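Local structure of conserved uncharacterized archaeal protein (Methanococcus maripaludis S2, 2QZG) at residues Q52-I55 / V56-T60; A61-Y64 / L65-S69; Q81-G84 / I85-L89. The protein is of unknown function: it is a small archaeal protein of the UPF0147 family, built from four helices and found here as a pair of subunits. All coordinates share one frame; numbering follows the deposited sequence.

Contact 1: Q52-I55 / V56-T60; sequences QELI and VRSAT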
loop_
_atom_site.group_PDB
_atom_site.type_symbol
_atom_site.label_atom_id
_atom_site.label_comp_id
_atom_site.label_asym_id
_atom_site.label_seq_id
_atom_site.Cartn_x
_atom_site.Cartn_y
_atom_site.Cartn_z
ATOM N N GLN C 52 -0.325 -14.706 -19.088
ATOM C CA GLN C 52 -1.575 -14.017 -18.743
ATOM C C GLN C 52 -1.494 -12.486 -18.873
ATOM O O GLN C 52 -0.412 -11.901 -18.810
ATOM C CB GLN C 52 -1.970 -14.374 -17.310
ATOM C CG GLN C 52 -2.070 -15.865 -17.022
ATOM C CD GLN C 52 -2.105 -16.153 -15.533
ATOM O OE1 GLN C 52 -1.490 -15.445 -14.736
ATOM N NE2 GLN C 52 -2.835 -17.192 -15.149
ATOM N N GLU C 53 -2.647 -11.838 -19.042
ATOM C CA GLU C 53 -2.698 -10.377 -19.034
ATOM C C GLU C 53 -2.633 -9.885 -17.585
ATOM O O GLU C 53 -2.822 -10.682 -16.655
ATOM C CB GLU C 53 -3.953 -9.867 -19.750
ATOM C CG GLU C 53 -4.158 -10.466 -21.144
ATOM C CD GLU C 53 -5.468 -10.046 -21.800
ATOM O OE1 GLU C 53 -5.947 -8.916 -21.522
ATOM O OE2 GLU C 53 -6.013 -10.841 -22.608
ATOM N N LEU C 54 -2.354 -8.589 -17.397
ATOM C CA LEU C 54 -2.025 -8.026 -16.075
ATOM C C LEU C 54 -3.086 -8.239 -14.996
ATOM O O LEU C 54 -2.742 -8.541 -13.853
ATOM C CB LEU C 54 -1.724 -6.527 -16.175
ATOM C CG LEU C 54 -0.283 -6.014 -16.156
ATOM C CD1 LEU C 54 -0.279 -4.489 -16.310
ATOM C CD2 LEU C 54 0.374 -6.404 -14.860
ATOM N N ILE C 55 -4.359 -8.064 -15.361
ATOM C CA ILE C 55 -5.495 -8.233 -14.420
ATOM C C ILE C 55 -5.513 -9.634 -13.805
ATOM O O ILE C 55 -5.635 -9.783 -12.592
ATOM C CB ILE C 55 -6.872 -7.951 -15.104
ATOM C CG1 ILE C 55 -6.913 -6.546 -15.713
ATOM C CG2 ILE C 55 -8.064 -8.178 -14.136
ATOM C CD1 ILE C 55 -6.367 -5.464 -14.834
ATOM N N VAL C 56 -5.362 -10.645 -14.651
ATOM C CA VAL C 56 -5.327 -12.048 -14.201
ATOM C C VAL C 56 -4.075 -12.379 -13.363
ATOM O O VAL C 56 -4.182 -13.052 -12.341
ATOM C CB VAL C 56 -5.522 -13.026 -15.373
ATOM C CG1 VAL C 56 -5.455 -14.472 -14.894
ATOM C CG2 VAL C 56 -6.863 -12.763 -16.050
ATOM N N ARG C 57 -2.908 -11.878 -13.761
ATOM C CA ARG C 57 -1.682 -12.110 -12.988
ATOM C C ARG C 57 -1.746 -11.465 -11.591
ATOM O O ARG C 57 -1.264 -12.043 -10.600
ATOM C CB ARG C 57 -0.470 -11.510 -13.691
ATOM C CG ARG C 57 -0.085 -12.052 -15.038
ATOM C CD ARG C 57 1.133 -11.251 -15.436
ATOM N NE ARG C 57 1.364 -11.194 -16.866
ATOM C CZ ARG C 57 1.697 -10.083 -17.518
ATOM N NH1 ARG C 57 1.798 -8.926 -16.867
ATOM N NH2 ARG C 57 1.901 -10.124 -18.829
ATOM N N SER C 58 -2.288 -10.250 -11.533
ATOM C CA SER C 58 -2.466 -9.524 -10.266
ATOM C C SER C 58 -3.369 -10.307 -9.335
ATOM O O SER C 58 -3.059 -10.495 -8.163
ATOM C CB SER C 58 -3.109 -8.156 -10.536
ATOM O OG SER C 58 -2.259 -7.413 -11.381
ATOM N N ALA C 59 -4.492 -10.754 -9.878
ATOM C CA ALA C 59 -5.482 -11.531 -9.149
ATOM C C ALA C 59 -4.915 -12.846 -8.635
ATOM O O ALA C 59 -5.236 -13.268 -7.529
ATOM C CB ALA C 59 -6.656 -11.805 -10.042
ATOM N N THR C 60 -4.122 -13.509 -9.469
ATOM C CA THR C 60 -3.446 -14.752 -9.091
ATOM C C THR C 60 -2.499 -14.488 -7.911
ATOM O O THR C 60 -2.457 -15.276 -6.962
ATOM C CB THR C 60 -2.664 -15.324 -10.269
ATOM O OG1 THR C 60 -3.555 -15.454 -11.389
ATOM C CG2 THR C 60 -2.038 -16.703 -9.928
HETATM O O HOH W 1 -4.030 -17.773 -12.315
#
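Leu-54 O is gripped twice by Ser-58: the backbone N of Ser-58 reaches it at 2.9 Å as the ordinary helical bond, and the hydroxyl OG of Ser-58 adds a second bond to Leu-54 O at 2.8 Å. The two donors come to the carbonyl plane from opposite faces, the hydroxyl standing well above it. What allows this is the serine's first torsion, which lays OG beside its own backbone N (chi1 -61°). Two residues further along, Thr-60 treats Val-56 O the same way, OG1 and N again arriving from opposite faces. A water then links the side-chain amide of Gln-52, through NE2, to Thr-60 OG1. All this belongs to the N-terminal end of helix 54-68, with Glu-53 in the N-cap position; its carbonyl takes the N-H of Arg-57 almost straight on, at an N-H...O angle of 165°. Gln-52, just ahead of the cap, runs extended back along the turn, its OE1 3.7 Å from Arg-57 CG and its NE2 3.8 Å from Val-56 CG1. The side chains of Gln-52 and Arg-57 run antiparallel past one another, amide and guanidinium planes 30° apart. The arginine's chain, extended from CG to NE, runs back past the N-cap residue, and Glu-53 O and Leu-54 N lie over one face of the guanidinium. Its NE is hydrogen-bonded to Asn-49 O, in the loop before the helix, while NH1 rests 3.5 Å from Leu-54 CD2. Leu-54 and Ser-58 also touch Ile-92 near the end of the chain.

Contact 2: A61-Y64 / L65-S69; sequences AIQY and LDDIS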
loop_
_atom_site.group_PDB
_atom_site.type_symbol
_atom_site.label_atom_id
_atom_site.label_comp_id
_atom_site.label_asym_id
_atom_site.label_seq_id
_atom_site.Cartn_x
_atom_site.Cartn_y
_atom_site.Cartn_z
ATOM N N ALA C 61 -1.749 -13.387 -7.987
ATOM C CA ALA C 61 -0.854 -12.993 -6.903
ATOM C C ALA C 61 -1.645 -12.658 -5.635
ATOM O O ALA C 61 -1.262 -13.063 -4.533
ATOM C CB ALA C 61 -0.020 -11.831 -7.330
ATOM N N ILE C 62 -2.757 -11.937 -5.798
ATOM C CA ILE C 62 -3.624 -11.614 -4.671
ATOM C C ILE C 62 -4.130 -12.897 -4.048
ATOM O O ILE C 62 -4.163 -13.009 -2.826
ATOM C CB ILE C 62 -4.818 -10.713 -5.072
ATOM C CG1 ILE C 62 -4.331 -9.297 -5.390
ATOM C CG2 ILE C 62 -5.873 -10.698 -3.979
ATOM C CD1 ILE C 62 -5.387 -8.426 -6.102
ATOM N N GLN C 63 -4.513 -13.851 -4.898
ATOM C CA GLN C 63 -5.079 -15.121 -4.451
ATOM C C GLN C 63 -4.112 -15.886 -3.563
ATOM O O GLN C 63 -4.505 -16.364 -2.506
ATOM C CB GLN C 63 -5.491 -15.989 -5.641
ATOM C CG GLN C 63 -6.374 -17.157 -5.276
ATOM C CD GLN C 63 -7.851 -16.830 -5.387
ATOM O OE1 GLN C 63 -8.398 -16.746 -6.498
ATOM N NE2 GLN C 63 -8.519 -16.675 -4.242
ATOM N N TYR C 64 -2.856 -16.002 -3.991
ATOM C CA TYR C 64 -1.804 -16.614 -3.158
ATOM C C TYR C 64 -1.737 -15.991 -1.767
ATOM O O TYR C 64 -1.634 -16.688 -0.773
ATOM C CB TYR C 64 -0.423 -16.507 -3.819
ATOM C CG TYR C 64 -0.141 -17.578 -4.846
ATOM C CD1 TYR C 64 -0.017 -18.924 -4.471
ATOM C CD2 TYR C 64 -0.001 -17.255 -6.197
ATOM C CE1 TYR C 64 0.245 -19.926 -5.429
ATOM C CE2 TYR C 64 0.257 -18.251 -7.161
ATOM C CZ TYR C 64 0.378 -19.577 -6.767
ATOM O OH TYR C 64 0.632 -20.554 -7.717
ATOM N N LEU C 65 -1.808 -14.667 -1.720
ATOM C CA LEU C 65 -1.680 -13.924 -0.472
ATOM C C LEU C 65 -2.934 -14.018 0.380
ATOM O O LEU C 65 -2.840 -14.154 1.605
ATOM C CB LEU C 65 -1.317 -12.459 -0.763
ATOM C CG LEU C 65 0.083 -12.290 -1.369
ATOM C CD1 LEU C 65 0.293 -10.849 -1.823
ATOM C CD2 LEU C 65 1.195 -12.744 -0.395
ATOM N N ASP C 66 -4.103 -13.970 -0.262
ATOM C CA ASP C 66 -5.387 -14.116 0.458
ATOM C C ASP C 66 -5.542 -15.508 1.052
ATOM O O ASP C 66 -6.067 -15.655 2.145
ATOM C CB ASP C 66 -6.580 -13.829 -0.454
ATOM C CG ASP C 66 -6.841 -12.352 -0.642
ATOM O OD1 ASP C 66 -6.121 -11.504 -0.059
ATOM O OD2 ASP C 66 -7.792 -12.027 -1.384
ATOM N N ASP C 67 -5.092 -16.527 0.321
ATOM C CA ASP C 67 -5.141 -17.910 0.802
ATOM C C ASP C 67 -4.272 -18.110 2.041
ATOM O O ASP C 67 -4.619 -18.882 2.930
ATOM C CB ASP C 67 -4.688 -18.891 -0.294
ATOM C CG ASP C 67 -5.700 -19.030 -1.434
ATOM O OD1 ASP C 67 -6.663 -18.210 -1.534
ATOM O OD2 ASP C 67 -5.508 -19.970 -2.243
ATOM N N ILE C 68 -3.133 -17.430 2.083
ATOM C CA ILE C 68 -2.174 -17.594 3.179
ATOM C C ILE C 68 -2.504 -16.677 4.362
ATOM O O ILE C 68 -1.950 -16.828 5.448
ATOM C CB ILE C 68 -0.705 -17.406 2.685
ATOM C CG1 ILE C 68 0.260 -18.266 3.502
ATOM C CG2 ILE C 68 -0.292 -15.928 2.660
ATOM C CD1 ILE C 68 0.334 -19.720 3.053
ATOM N N SER C 69 -3.434 -15.751 4.138
ATOM C CA SER C 69 -3.852 -14.765 5.131
ATOM C C SER C 69 -4.627 -15.401 6.262
ATOM O O SER C 69 -4.721 -14.831 7.346
ATOM C CB SER C 69 -4.721 -13.682 4.473
ATOM O OG SER C 69 -6.084 -14.104 4.367
#
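The amide of Gln-63 and the carboxylate of Asp-67 meet with their planes 44° apart, the side chains crossing at a slant, so neither group lies flat on the other. Between the two side chains the nearest pair is Gln-63 NE2 and Asp-67 OD1 at 3.6 Å, a loose polar approach. Asp-67 OD1 comes closer, 3.0 Å, to the backbone O of Gln-63, an unfavourable meeting of two acceptors. The glutamine reaches over with CG trans to its backbone N (chi1 -166°), then bends at chi2 (93°). The second carboxylate, that of Asp-66, runs beside Ile-62 in the same direction; its OD2 is 3.5 Å from the methyl CG2 of Ile-62. Beneath these side chains runs the regular bonding of the last turns of helix 54-68: Asp-66 N to Ile-62 O is the shortest, at 2.7 Å, whereas Ile-68 N to Tyr-64 O is weak at 3.3 Å. Ser-69 OG then bonds to Asp-66 O at 2.7 Å. Over these turns Leu-65 faces Ile-85 of helix 76-90 and Ile-68 packs on Ile-36 and Ala-39 of helix 34-46, while Asp-66, Asp-67 and Gln-63 lie on the exposed side. Two adjacent aspartates near the C-terminal end would probably find the helix dipole unfavourable, and the Gln-63 amide, at its long approach, is likely to offset little of that charge.

Contact 3: Q81-G84 / I85-L89; sequences QIWG and IVSEL
Helix 76-90, the last of the four helices, carries this contact on its middle turns, and one side of it faces the second subunit. Here Ser-87 OG donates to Trp-83 O at 2.7 Å, while the backbone N of Ser-87 bonds to the same oxygen at 2.9 Å. The hydroxyl comes from above the carbonyl plane and the N-H from its other face. With OG beside its own backbone N (chi1 -61°), the hydroxyl also stands over one face of the Trp-83 indole, 3.5 Å from NE1. The indole N-H itself is spoken for: it is hydrogen-bonded to Thr-91 OG1 of the second subunit, and Ser-87 packs on that same threonine. An alanine at Ser-87 would remove the hydroxyl, which would probably leave Trp-83 O with the backbone N-H as its single donor here and a gap over the indole face.

On another side the contact is apolar. Ile-82 CG2 meets Val-86 CG2 at 4.0 Å, the two side chains crossing at a slant, and Val-86 CG2 also lies 3.3 Å from Ile-82 O. Ile-85 lays CG1 3.3 Å from Gln-81 O, and both isoleucines face Leu-65 of helix 54-68. The backbone N of Glu-88 bonds to Gly-84 O at 3.1 Å, and Glu-88 CG lies against that oxygen. Glu-88 in turn packs on Ile-19 and Met-22 of helix 12-27 and on Trp-83 of the second subunit. The chemistry thus splits the helix: Ile-82 and Ile-85 pack within the subunit, while a tryptophan with its polar N-H bonded across the interface and a serine tied back to the backbone are consistent with a role for this side in pairing the two copies.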
loop_
_atom_site.group_PDB
_atom_site.type_symbol
_atom_site.label_atom_id
_atom_site.label_comp_id
_atom_site.label_asym_id
_atom_site.label_seq_id
_atom_site.Cartn_x
_atom_site.Cartn_y
_atom_site.Cartn_z
ATOM N N GLN C 81 2.432 -5.850 5.905
ATOM C CA GLN C 81 3.141 -5.817 4.633
ATOM C C GLN C 81 2.256 -6.384 3.542
ATOM O O GLN C 81 2.167 -5.806 2.472
ATOM C CB GLN C 81 4.488 -6.572 4.706
ATOM C CG GLN C 81 5.548 -5.819 5.519
ATOM C CD GLN C 81 6.761 -6.675 5.879
ATOM O OE1 GLN C 81 6.811 -7.858 5.589
ATOM N NE2 GLN C 81 7.730 -6.067 6.557
ATOM N N ILE C 82 1.583 -7.502 3.822
ATOM C CA ILE C 82 0.718 -8.133 2.825
ATOM C C ILE C 82 -0.514 -7.278 2.480
ATOM O O ILE C 82 -0.883 -7.202 1.318
ATOM C CB ILE C 82 0.336 -9.549 3.231
ATOM C CG1 ILE C 82 1.572 -10.458 3.104
ATOM C CG2 ILE C 82 -0.860 -10.079 2.401
ATOM C CD1 ILE C 82 1.486 -11.685 3.901
ATOM N N TRP C 83 -1.117 -6.636 3.482
ATOM C CA TRP C 83 -2.215 -5.688 3.264
ATOM C C TRP C 83 -1.793 -4.572 2.284
ATOM O O TRP C 83 -2.496 -4.297 1.316
ATOM C CB TRP C 83 -2.751 -5.129 4.588
ATOM C CG TRP C 83 -3.711 -3.955 4.410
ATOM C CD1 TRP C 83 -4.854 -3.937 3.661
ATOM C CD2 TRP C 83 -3.591 -2.652 4.987
ATOM N NE1 TRP C 83 -5.460 -2.697 3.744
ATOM C CE2 TRP C 83 -4.705 -1.897 4.558
ATOM C CE3 TRP C 83 -2.660 -2.054 5.844
ATOM C CZ2 TRP C 83 -4.903 -0.568 4.942
ATOM C CZ3 TRP C 83 -2.871 -0.732 6.240
ATOM C CH2 TRP C 83 -3.984 -0.013 5.795
ATOM N N GLY C 84 -0.593 -4.020 2.477
ATOM C CA GLY C 84 -0.048 -3.041 1.553
ATOM C C GLY C 84 0.197 -3.535 0.132
ATOM O O GLY C 84 -0.123 -2.816 -0.809
ATOM N N ILE C 85 0.782 -4.731 -0.021
ATOM C CA ILE C 85 0.992 -5.367 -1.316
ATOM C C ILE C 85 -0.350 -5.689 -2.002
ATOM O O ILE C 85 -0.509 -5.434 -3.192
ATOM C CB ILE C 85 1.831 -6.683 -1.181
ATOM C CG1 ILE C 85 3.238 -6.394 -0.640
ATOM C CG2 ILE C 85 1.869 -7.440 -2.513
ATOM C CD1 ILE C 85 3.937 -7.626 -0.007
ATOM N N VAL C 86 -1.312 -6.247 -1.265
ATOM C CA VAL C 86 -2.635 -6.555 -1.858
ATOM C C VAL C 86 -3.321 -5.275 -2.334
ATOM O O VAL C 86 -3.831 -5.220 -3.457
ATOM C CB VAL C 86 -3.538 -7.349 -0.883
ATOM C CG1 VAL C 86 -5.026 -7.389 -1.365
ATOM C CG2 VAL C 86 -2.981 -8.772 -0.711
ATOM N N SER C 87 -3.310 -4.247 -1.479
ATOM C CA SER C 87 -3.886 -2.936 -1.809
ATOM C C SER C 87 -3.325 -2.394 -3.121
ATOM O O SER C 87 -4.053 -1.901 -3.961
ATOM C CB SER C 87 -3.587 -1.947 -0.690
ATOM O OG SER C 87 -4.179 -2.415 0.497
ATOM N N GLU C 88 -2.011 -2.455 -3.249
ATOM C CA GLU C 88 -1.334 -2.009 -4.458
ATOM C C GLU C 88 -1.645 -2.886 -5.666
ATOM O O GLU C 88 -1.912 -2.353 -6.744
ATOM C CB GLU C 88 0.154 -1.933 -4.221
ATOM C CG GLU C 88 0.567 -0.857 -3.220
ATOM C CD GLU C 88 2.033 -0.997 -2.848
ATOM O OE1 GLU C 88 2.715 -1.768 -3.528
ATOM O OE2 GLU C 88 2.512 -0.346 -1.898
ATOM N N LEU C 89 -1.647 -4.210 -5.482
ATOM C CA LEU C 89 -2.044 -5.152 -6.558
ATOM C C LEU C 89 -3.431 -4.858 -7.105
ATOM O O LEU C 89 -3.679 -4.999 -8.302
ATOM C CB LEU C 89 -1.964 -6.613 -6.085
ATOM C CG LEU C 89 -0.566 -7.228 -6.111
ATOM C CD1 LEU C 89 -0.459 -8.506 -5.249
ATOM C CD2 LEU C 89 -0.137 -7.530 -7.556
#

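Overall arrangement
Contacts 1 and 2 follow one another along helix 54-68, their centres about 13 Å apart; they are consecutive in the chain and meet nowhere else. Contact 3 sits on the next helix, 76-90, and packs against both. Its link with contact 2 is the broader: the centres are about 10 Å apart, Ile-62 CG1 meets Leu-89 CB at 3.6 Å, and Leu-65 CD1 meets Ile-85 CG2 at 3.8 Å. With contact 1, about 15 Å away between centres, it shares a lighter touch, Ser-58 CB to Leu-89 O at 3.9 Å. From surface start to buried last helix, burial increases, and among the three, contact 3 alone reaches the second subunit.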